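PDB 5YLN: alcohol dehydrogenase, zinc-containing from Streptococcus pneumoniae serotype 2, which probably catalyses the reversible oxidation of alcohols to aldehydes or ketones, passing hydride to NAD+ with the help of a bound zinc ion. Local coordinates for residues 39-45 with 63-67; 320-326 with 346-352. All coordinates share one frame; numbering follows the deposited sequence.

Contact 1 of 2, residues 39-45 with 63-67. With ZN (zinc ion), chain E.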
ATOM      1  N   THR A  39      22.622  18.199  18.939  1.00 31.67           N
ATOM      2  CA  THR A  39      21.237  17.953  18.569  1.00 29.58           C
ATOM      3  C   THR A  39      20.954  18.717  17.279  1.00 33.34           C
ATOM      4  O   THR A  39      21.849  19.335  16.690  1.00 34.46           O
ATOM      5  CB  THR A  39      20.287  18.349  19.714  1.00 37.92           C
ATOM      6  OG1 THR A  39      18.974  17.858  19.447  1.00 37.53           O
ATOM      7  CG2 THR A  39      20.223  19.901  19.910  1.00 30.58           C
ATOM      8  N   THR A  40      19.701  18.654  16.829  1.00 30.03           N
ATOM      9  CA  THR A  40      19.248  19.373  15.640  1.00 31.75           C
ATOM     10  C   THR A  40      17.749  19.708  15.786  1.00 30.46           C
ATOM     11  O   THR A  40      17.120  19.432  16.811  1.00 31.21           O
ATOM     12  CB  THR A  40      19.568  18.536  14.384  1.00 34.52           C
ATOM     13  OG1 THR A  40      19.262  19.259  13.184  1.00 32.09           O
ATOM     14  CG2 THR A  40      18.787  17.253  14.377  1.00 28.46           C
ATOM     15  N   ILE A  41      17.182  20.317  14.745  1.00 30.34           N
ATOM     16  CA  ILE A  41      15.762  20.648  14.660  1.00 29.85           C
ATOM     17  C   ILE A  41      15.155  19.863  13.501  1.00 43.71           C
ATOM     18  O   ILE A  41      15.768  19.727  12.436  1.00 37.82           O
ATOM     19  CB  ILE A  41      15.526  22.159  14.436  1.00 37.52           C
ATOM     20  CG1 ILE A  41      16.404  23.023  15.351  1.00 36.67           C
ATOM     21  CG2 ILE A  41      14.067  22.514  14.650  1.00 36.19           C
ATOM     22  CD1 ILE A  41      16.473  24.457  14.898  1.00 31.68           C
ATOM     23  N   CYS A  42      13.943  19.373  13.705  1.00 36.24           N
ATOM     24  CA  CYS A  42      13.155  18.693  12.692  1.00 31.43           C
ATOM     25  C   CYS A  42      12.011  19.598  12.254  1.00 35.03           C
ATOM     26  O   CYS A  42      11.559  20.457  13.014  1.00 29.72           O
ATOM     27  CB  CYS A  42      12.605  17.380  13.247  1.00 32.09           C
ATOM     28  SG  CYS A  42      11.483  16.546  12.127  1.00 37.18           S
ATOM     29  N   GLY A  43      11.545  19.420  11.019  1.00 36.73           N
ATOM     30  CA  GLY A  43      10.380  20.171  10.582  1.00 34.02           C
ATOM     31  C   GLY A  43       9.197  20.033  11.529  1.00 37.61           C
ATOM     32  O   GLY A  43       8.462  20.998  11.756  1.00 36.91           O
ATOM     33  N   THR A  44       9.009  18.837  12.109  1.00 38.68           N
ATOM     34  CA  THR A  44       7.920  18.614  13.060  1.00 36.45           C
ATOM     35  C   THR A  44       8.011  19.562  14.256  1.00 38.24           C
ATOM     36  O   THR A  44       6.982  19.957  14.806  1.00 40.14           O
ATOM     37  CB  THR A  44       7.920  17.146  13.528  1.00 39.73           C
ATOM     38  OG1 THR A  44       7.657  16.261  12.425  1.00 41.49           O
ATOM     39  CG2 THR A  44       6.878  16.911  14.607  1.00 41.61           C
ATOM     40  N   ASP A  45       9.229  19.943  14.666  1.00 38.63           N
ATOM     41  CA  ASP A  45       9.370  20.894  15.767  1.00 38.98           C
ATOM     42  C   ASP A  45       8.767  22.243  15.395  1.00 40.41           C
ATOM     43  O   ASP A  45       8.105  22.890  16.220  1.00 35.81           O
ATOM     44  CB  ASP A  45      10.849  21.052  16.146  1.00 35.66           C
ATOM     45  CG  ASP A  45      11.492  19.742  16.638  1.00 42.05           C
ATOM     46  OD1 ASP A  45      10.789  18.895  17.243  1.00 39.92           O
ATOM     47  OD2 ASP A  45      12.709  19.558  16.414  1.00 37.11           O
ATOM     48  N   GLY A  63      12.261  18.652  20.580  1.00 42.78           N
ATOM     49  CA  GLY A  63      13.355  17.959  19.935  1.00 29.63           C
ATOM     50  C   GLY A  63      13.368  16.461  20.163  1.00 39.47           C
ATOM     51  O   GLY A  63      13.090  15.972  21.262  1.00 29.17           O
ATOM     52  N   HIS A  64      13.696  15.723  19.117  1.00 30.44           N
ATOM     53  CA  HIS A  64      13.798  14.282  19.239  1.00 35.14           C
ATOM     54  C   HIS A  64      14.960  13.728  18.423  1.00 32.53           C
ATOM     55  O   HIS A  64      14.860  12.626  17.898  1.00 28.00           O
ATOM     56  CB  HIS A  64      12.483  13.608  18.810  1.00 31.90           C
ATOM     57  CG  HIS A  64      11.957  14.104  17.505  1.00 29.39           C
ATOM     58  ND1 HIS A  64      11.171  15.231  17.404  1.00 34.98           N
ATOM     59  CD2 HIS A  64      12.127  13.646  16.242  1.00 36.37           C
ATOM     60  CE1 HIS A  64      10.865  15.437  16.135  1.00 38.65           C
ATOM     61  NE2 HIS A  64      11.428  14.490  15.410  1.00 37.98           N
ATOM     62  N   GLU A  65      16.063  14.474  18.301  1.00 36.29           N
ATOM     63  CA  GLU A  65      17.261  14.017  17.596  1.00 34.97           C
ATOM     64  C   GLU A  65      18.486  14.387  18.416  1.00 39.84           C
ATOM     65  O   GLU A  65      18.554  15.500  18.959  1.00 32.41           O
ATOM     66  CB  GLU A  65      17.368  14.643  16.206  1.00 28.47           C
ATOM     67  CG  GLU A  65      16.126  14.426  15.295  1.00 29.65           C
ATOM     68  CD  GLU A  65      16.088  15.420  14.158  1.00 33.78           C
ATOM     69  OE1 GLU A  65      16.739  15.172  13.126  1.00 41.29           O
ATOM     70  OE2 GLU A  65      15.470  16.498  14.319  1.00 44.77           O
ATOM     71  N   GLY A  66      19.451  13.464  18.512  1.00 29.89           N
ATOM     72  CA  GLY A  66      20.692  13.821  19.200  1.00 28.27           C
ATOM     73  C   GLY A  66      21.655  12.680  19.490  1.00 35.24           C
ATOM     74  O   GLY A  66      21.301  11.498  19.382  1.00 30.98           O
ATOM     75  N   ILE A  67      22.895  13.059  19.835  1.00 33.98           N
ATOM     76  CA  ILE A  67      23.907  12.189  20.423  1.00 38.14           C
ATOM     77  C   ILE A  67      24.295  12.784  21.772  1.00 38.67           C
ATOM     78  O   ILE A  67      24.157  13.994  22.018  1.00 38.29           O
ATOM     79  CB  ILE A  67      25.168  12.042  19.541  1.00 36.66           C
ATOM     80  CG1 ILE A  67      25.773  13.424  19.246  1.00 35.35           C
ATOM     81  CG2 ILE A  67      24.879  11.285  18.264  1.00 28.60           C
ATOM     82  CD1 ILE A  67      27.211  13.391  18.731  1.00 40.97           C
TER
HETATM   83 ZN    ZN E 401      11.544  14.329  13.339  1.00 47.25          ZN
HETATM   84  O   HOH W   1      16.233  17.472  18.764  1.00 31.36           O
HETATM   85  O   HOH W   2      14.327  17.306  16.706  1.00 32.62           O
HETATM   86  O   HOH W   3      10.272  17.338  19.107  1.00 36.38           O

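Contact 2 of 2, residues 320-326 with 346-352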
ATOM      1  N   VAL A 320      24.023  18.655   6.883  1.00 36.57           N
ATOM      2  CA  VAL A 320      24.210  19.676   7.912  1.00 41.08           C
ATOM      3  C   VAL A 320      24.902  20.880   7.292  1.00 44.13           C
ATOM      4  O   VAL A 320      25.992  20.756   6.719  1.00 36.55           O
ATOM      5  CB  VAL A 320      25.001  19.138   9.114  1.00 33.90           C
ATOM      6  CG1 VAL A 320      25.333  20.296  10.085  1.00 30.15           C
ATOM      7  CG2 VAL A 320      24.193  18.046   9.817  1.00 29.27           C
ATOM      8  N   THR A 321      24.279  22.054   7.431  1.00 44.66           N
ATOM      9  CA  THR A 321      24.732  23.266   6.768  1.00 42.33           C
ATOM     10  C   THR A 321      25.052  24.417   7.712  1.00 43.71           C
ATOM     11  O   THR A 321      25.792  25.315   7.311  1.00 38.69           O
ATOM     12  CB  THR A 321      23.675  23.749   5.760  1.00 45.33           C
ATOM     13  OG1 THR A 321      22.437  23.964   6.448  1.00 45.65           O
ATOM     14  CG2 THR A 321      23.452  22.699   4.643  1.00 37.78           C
ATOM     15  N   HIS A 322      24.512  24.427   8.931  1.00 41.66           N
ATOM     16  CA  HIS A 322      24.740  25.510   9.875  1.00 41.68           C
ATOM     17  C   HIS A 322      24.945  24.958  11.278  1.00 46.32           C
ATOM     18  O   HIS A 322      24.334  23.957  11.669  1.00 36.33           O
ATOM     19  CB  HIS A 322      23.575  26.490   9.881  1.00 41.25           C
ATOM     20  CG  HIS A 322      23.464  27.296   8.626  1.00 44.80           C
ATOM     21  ND1 HIS A 322      22.947  26.788   7.453  1.00 40.27           N
ATOM     22  CD2 HIS A 322      23.808  28.577   8.362  1.00 37.08           C
ATOM     23  CE1 HIS A 322      22.967  27.728   6.524  1.00 33.48           C
ATOM     24  NE2 HIS A 322      23.490  28.820   7.049  1.00 44.04           N
ATOM     25  N   TYR A 323      25.789  25.646  12.043  1.00 43.55           N
ATOM     26  CA  TYR A 323      26.223  25.193  13.357  1.00 43.24           C
ATOM     27  C   TYR A 323      25.830  26.255  14.377  1.00 42.83           C
ATOM     28  O   TYR A 323      25.985  27.449  14.115  1.00 33.91           O
ATOM     29  CB  TYR A 323      27.740  24.934  13.360  1.00 45.86           C
ATOM     30  CG  TYR A 323      28.177  23.927  12.291  1.00 55.87           C
ATOM     31  CD1 TYR A 323      28.182  24.263  10.933  1.00 56.08           C
ATOM     32  CD2 TYR A 323      28.582  22.642  12.637  1.00 60.69           C
ATOM     33  CE1 TYR A 323      28.558  23.339   9.964  1.00 55.32           C
ATOM     34  CE2 TYR A 323      28.951  21.711  11.671  1.00 57.38           C
ATOM     35  CZ  TYR A 323      28.941  22.071  10.342  1.00 60.02           C
ATOM     36  OH  TYR A 323      29.320  21.152   9.390  1.00 76.14           O
ATOM     37  N   PHE A 324      25.266  25.831  15.510  1.00 42.81           N
ATOM     38  CA  PHE A 324      24.913  26.755  16.581  1.00 37.79           C
ATOM     39  C   PHE A 324      25.243  26.136  17.932  1.00 35.84           C
ATOM     40  O   PHE A 324      25.350  24.913  18.086  1.00 40.76           O
ATOM     41  CB  PHE A 324      23.417  27.151  16.584  1.00 39.06           C
ATOM     42  CG  PHE A 324      22.932  27.755  15.294  1.00 39.76           C
ATOM     43  CD1 PHE A 324      22.472  26.941  14.266  1.00 35.21           C
ATOM     44  CD2 PHE A 324      22.916  29.142  15.109  1.00 40.32           C
ATOM     45  CE1 PHE A 324      22.017  27.485  13.077  1.00 34.25           C
ATOM     46  CE2 PHE A 324      22.457  29.701  13.910  1.00 34.69           C
ATOM     47  CZ  PHE A 324      22.010  28.851  12.892  1.00 34.07           C
ATOM     48  N   LYS A 325      25.371  27.014  18.916  1.00 38.58           N
ATOM     49  CA  LYS A 325      25.479  26.654  20.315  1.00 38.24           C
ATOM     50  C   LYS A 325      24.082  26.485  20.886  1.00 35.57           C
ATOM     51  O   LYS A 325      23.133  27.145  20.451  1.00 38.67           O
ATOM     52  CB  LYS A 325      26.248  27.734  21.094  1.00 43.03           C
ATOM     53  CG  LYS A 325      27.735  27.866  20.719  1.00 46.97           C
ATOM     54  CD  LYS A 325      28.448  28.968  21.523  1.00 47.83           C
ATOM     55  CE  LYS A 325      29.910  29.112  21.060  1.00 52.29           C
ATOM     56  NZ  LYS A 325      30.643  30.301  21.642  1.00 52.99           N
ATOM     57  N   LEU A 326      23.962  25.590  21.871  1.00 37.92           N
ATOM     58  CA  LEU A 326      22.673  25.373  22.528  1.00 41.47           C
ATOM     59  C   LEU A 326      22.109  26.679  23.089  1.00 36.16           C
ATOM     60  O   LEU A 326      20.912  26.959  22.945  1.00 41.08           O
ATOM     61  CB  LEU A 326      22.813  24.301  23.621  1.00 37.00           C
ATOM     62  CG  LEU A 326      21.631  23.935  24.533  1.00 40.13           C
ATOM     63  CD1 LEU A 326      20.334  23.716  23.743  1.00 39.78           C
ATOM     64  CD2 LEU A 326      21.965  22.686  25.365  1.00 38.09           C
ATOM     65  N   LYS A 346      19.655  21.144   7.211  1.00 29.74           N
ATOM     66  CA  LYS A 346      19.699  20.759   8.640  1.00 34.27           C
ATOM     67  C   LYS A 346      20.749  21.552   9.427  1.00 39.81           C
ATOM     68  O   LYS A 346      21.851  21.805   8.936  1.00 40.74           O
ATOM     69  CB  LYS A 346      20.009  19.271   8.831  1.00 32.84           C
ATOM     70  CG  LYS A 346      18.874  18.298   8.506  1.00 31.52           C
ATOM     71  CD  LYS A 346      17.708  18.501   9.450  1.00 31.92           C
ATOM     72  CE  LYS A 346      17.149  17.214   9.929  1.00 34.42           C
ATOM     73  NZ  LYS A 346      16.587  17.258  11.315  1.00 28.10           N
ATOM     74  N   VAL A 347      20.422  21.912  10.671  1.00 38.18           N
ATOM     75  CA  VAL A 347      21.361  22.606  11.541  1.00 41.91           C
ATOM     76  C   VAL A 347      21.849  21.628  12.595  1.00 40.48           C
ATOM     77  O   VAL A 347      21.175  20.652  12.936  1.00 40.67           O
ATOM     78  CB  VAL A 347      20.746  23.867  12.205  1.00 42.52           C
ATOM     79  CG1 VAL A 347      19.936  24.670  11.200  1.00 31.57           C
ATOM     80  CG2 VAL A 347      19.908  23.502  13.432  1.00 36.41           C
ATOM     81  N   ILE A 348      23.041  21.891  13.120  1.00 33.07           N
ATOM     82  CA  ILE A 348      23.546  21.135  14.258  1.00 43.91           C
ATOM     83  C   ILE A 348      23.724  22.095  15.428  1.00 40.72           C
ATOM     84  O   ILE A 348      24.202  23.224  15.263  1.00 31.67           O
ATOM     85  CB  ILE A 348      24.848  20.369  13.924  1.00 48.65           C
ATOM     86  CG1 ILE A 348      25.167  19.347  15.002  1.00 51.92           C
ATOM     87  CG2 ILE A 348      25.995  21.284  13.823  1.00 51.21           C
ATOM     88  CD1 ILE A 348      24.740  17.965  14.641  1.00 48.54           C
ATOM     89  N   ILE A 349      23.289  21.656  16.605  1.00 36.41           N
ATOM     90  CA  ILE A 349      23.299  22.462  17.816  1.00 34.63           C
ATOM     91  C   ILE A 349      24.151  21.738  18.848  1.00 31.57           C
ATOM     92  O   ILE A 349      23.847  20.596  19.203  1.00 34.86           O
ATOM     93  CB  ILE A 349      21.878  22.702  18.346  1.00 37.67           C
ATOM     94  CG1 ILE A 349      21.019  23.397  17.280  1.00 36.87           C
ATOM     95  CG2 ILE A 349      21.936  23.554  19.610  1.00 43.85           C
ATOM     96  CD1 ILE A 349      19.534  23.202  17.482  1.00 39.63           C
ATOM     97  N   GLU A 350      25.198  22.404  19.338  1.00 32.12           N
ATOM     98  CA  GLU A 350      26.179  21.798  20.232  1.00 39.64           C
ATOM     99  C   GLU A 350      26.014  22.331  21.648  1.00 33.14           C
ATOM    100  O   GLU A 350      25.895  23.542  21.846  1.00 34.14           O
ATOM    101  CB  GLU A 350      27.606  22.064  19.748  1.00 45.09           C
ATOM    102  CG  GLU A 350      28.628  21.215  20.471  1.00 51.43           C
ATOM    103  CD  GLU A 350      30.035  21.458  19.983  1.00 63.41           C
ATOM    104  OE1 GLU A 350      30.235  22.350  19.129  1.00 69.08           O
ATOM    105  OE2 GLU A 350      30.942  20.750  20.461  1.00 68.60           O
ATOM    106  N   ASN A 351      26.043  21.427  22.624  1.00 35.03           N
ATOM    107  CA  ASN A 351      25.841  21.773  24.032  1.00 37.11           C
ATOM    108  C   ASN A 351      27.095  22.474  24.556  1.00 43.87           C
ATOM    109  O   ASN A 351      28.067  21.833  24.967  1.00 39.64           O
ATOM    110  CB  ASN A 351      25.513  20.530  24.853  1.00 35.74           C
ATOM    111  CG  ASN A 351      25.244  20.842  26.325  1.00 33.31           C
ATOM    112  OD1 ASN A 351      25.438  21.980  26.786  1.00 33.99           O
ATOM    113  ND2 ASN A 351      24.808  19.840  27.064  1.00 33.07           N
ATOM    114  N   ASP A 352      27.060  23.802  24.562  1.00 37.68           N
ATOM    115  CA  ASP A 352      28.144  24.625  25.075  1.00 35.14           C
ATOM    116  C   ASP A 352      27.956  24.971  26.545  1.00 48.04           C
ATOM    117  O   ASP A 352      28.718  25.782  27.072  1.00 36.47           O
ATOM    118  CB  ASP A 352      28.264  25.922  24.259  1.00 41.75           C
ATOM    119  CG  ASP A 352      27.003  26.796  24.351  1.00 41.13           C
ATOM    120  OD1 ASP A 352      25.899  26.216  24.471  1.00 42.08           O
ATOM    121  OD2 ASP A 352      27.110  28.053  24.298  1.00 45.52           O
TER

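Contact 1 of 2, residues 39-45 with 63-67
Cys-42 and His-64 meet at a zinc ion in the GroES-like domain of this medium-chain dehydrogenase, the site that is catalytic in the family. Cys-42 SG binds zinc at 2.5 Å, and His-64 NE2 at 2.1 Å; a further ligand atom comes from elsewhere in the structure. The CB of His-64 leads away from 39-45, but CG is set between backbone N and carbonyl carbon (chi1 48°), which swings the ring back to the metal.

Hydrogen bonds hold the cysteine side. Cys-42 is the N-cap of helix 43-50 and forms a capping box with Asp-45. Its SG takes the N-H of Thr-44, so one sulfur serves both the metal and the helix end. In return Cys-42 N donates almost straight to Asp-45 OD2 (176°), arriving from above the carboxylate plane. Farther from the zinc, Thr-39 OG1 is modelled as donating to Glu-65 O, a bond so short at 2.4 Å that its length is doubtful.

Direct packing centres on Glu-65, whose chain extends beyond CG across Thr-40. Thr-40 CG2 lies 3.5 Å from Glu-65 CB, while Glu-65 OE2 is 3.2 Å from Cys-42 CB. The other oxygen, OE1, is salt-bridged to Lys-346, which ties the carboxylate to the start of 346-352.

Waters carry much of the polar contact. One sits over the His-64 ring face and joins Asp-45 OD2, Glu-65 OE2 and His-64 N. Another lies in the plane of the ring at its edge, accepting from Gly-63 N and donating to Asp-45 OD1, which makes Asp-45 second-shell. With NE2 on zinc, the ring's rotation is fixed by the bond His-64 ND1 gives this same water, 2.9 Å from ND1 to the water oxygen.

Contact 2 of 2, residues 320-326 with 346-352
Phe-324 and Ile-348 belong to neighbouring parallel strands, 322-325 and 347-350, joined through helices 329-337 and 339-342 as a beta-alpha-beta connection. The backbones exchange a regular ladder: His-322 O takes Ile-348 N, Ile-348 O takes Phe-324 N, and Phe-324 O takes Glu-350 N, each at 2.8 Å; Thr-321 N to Lys-346 O begins it and Leu-326 N to Glu-350 O ends it. Phe-324 shares one face with Val-347 and Ile-349; the edge of its ring brings CE1 to 3.9 Å from Val-347 CB, and helix 329-337 packs against the same side chain.

Lys-325 runs outward on the other face, the one that carries Tyr-323, Ile-348 and Glu-350. Its CB lies 3.3 Å from Asp-352 OD2, CG passes the same oxygen at 3.6 Å, and CD comes to 3.2 Å from Asp-352 OD2. The two chains cross at about a right angle, and the extended lysine (chi2 180°) then carries CE and NZ onward, NZ ending 5.0 Å from Asp-352 OD2. That oxygen is hydrogen-bonded to Ser-327. The aspartate therefore meets the lysine's methylenes, and any attraction between the opposite charges is probably modest; cohesion here rests on backbone bonds and apolar packing.

Both contacts reach one mixed sheet of the catalytic, GroES-like part of the fold and touch directly: Thr-39 N probably bonds to Ile-349 O, and Thr-40 OG1 to Val-347 O. Contact 1 is the buried one, made largely of loop and helix start and held by zinc, water and polar side chains. Contact 2 lies farther out and is partly buried, a strand pair ruled by repeating backbone bonds, with lysine, tyrosine and glutamate at the surface. Strand 347-350 is the shared element, running antiparallel to 33-39 and parallel to 322-325. Lys-346, just before it, carries a positive charge from contact 2 into the metal's surroundings, where its NZ also bonds to Ile-41 O.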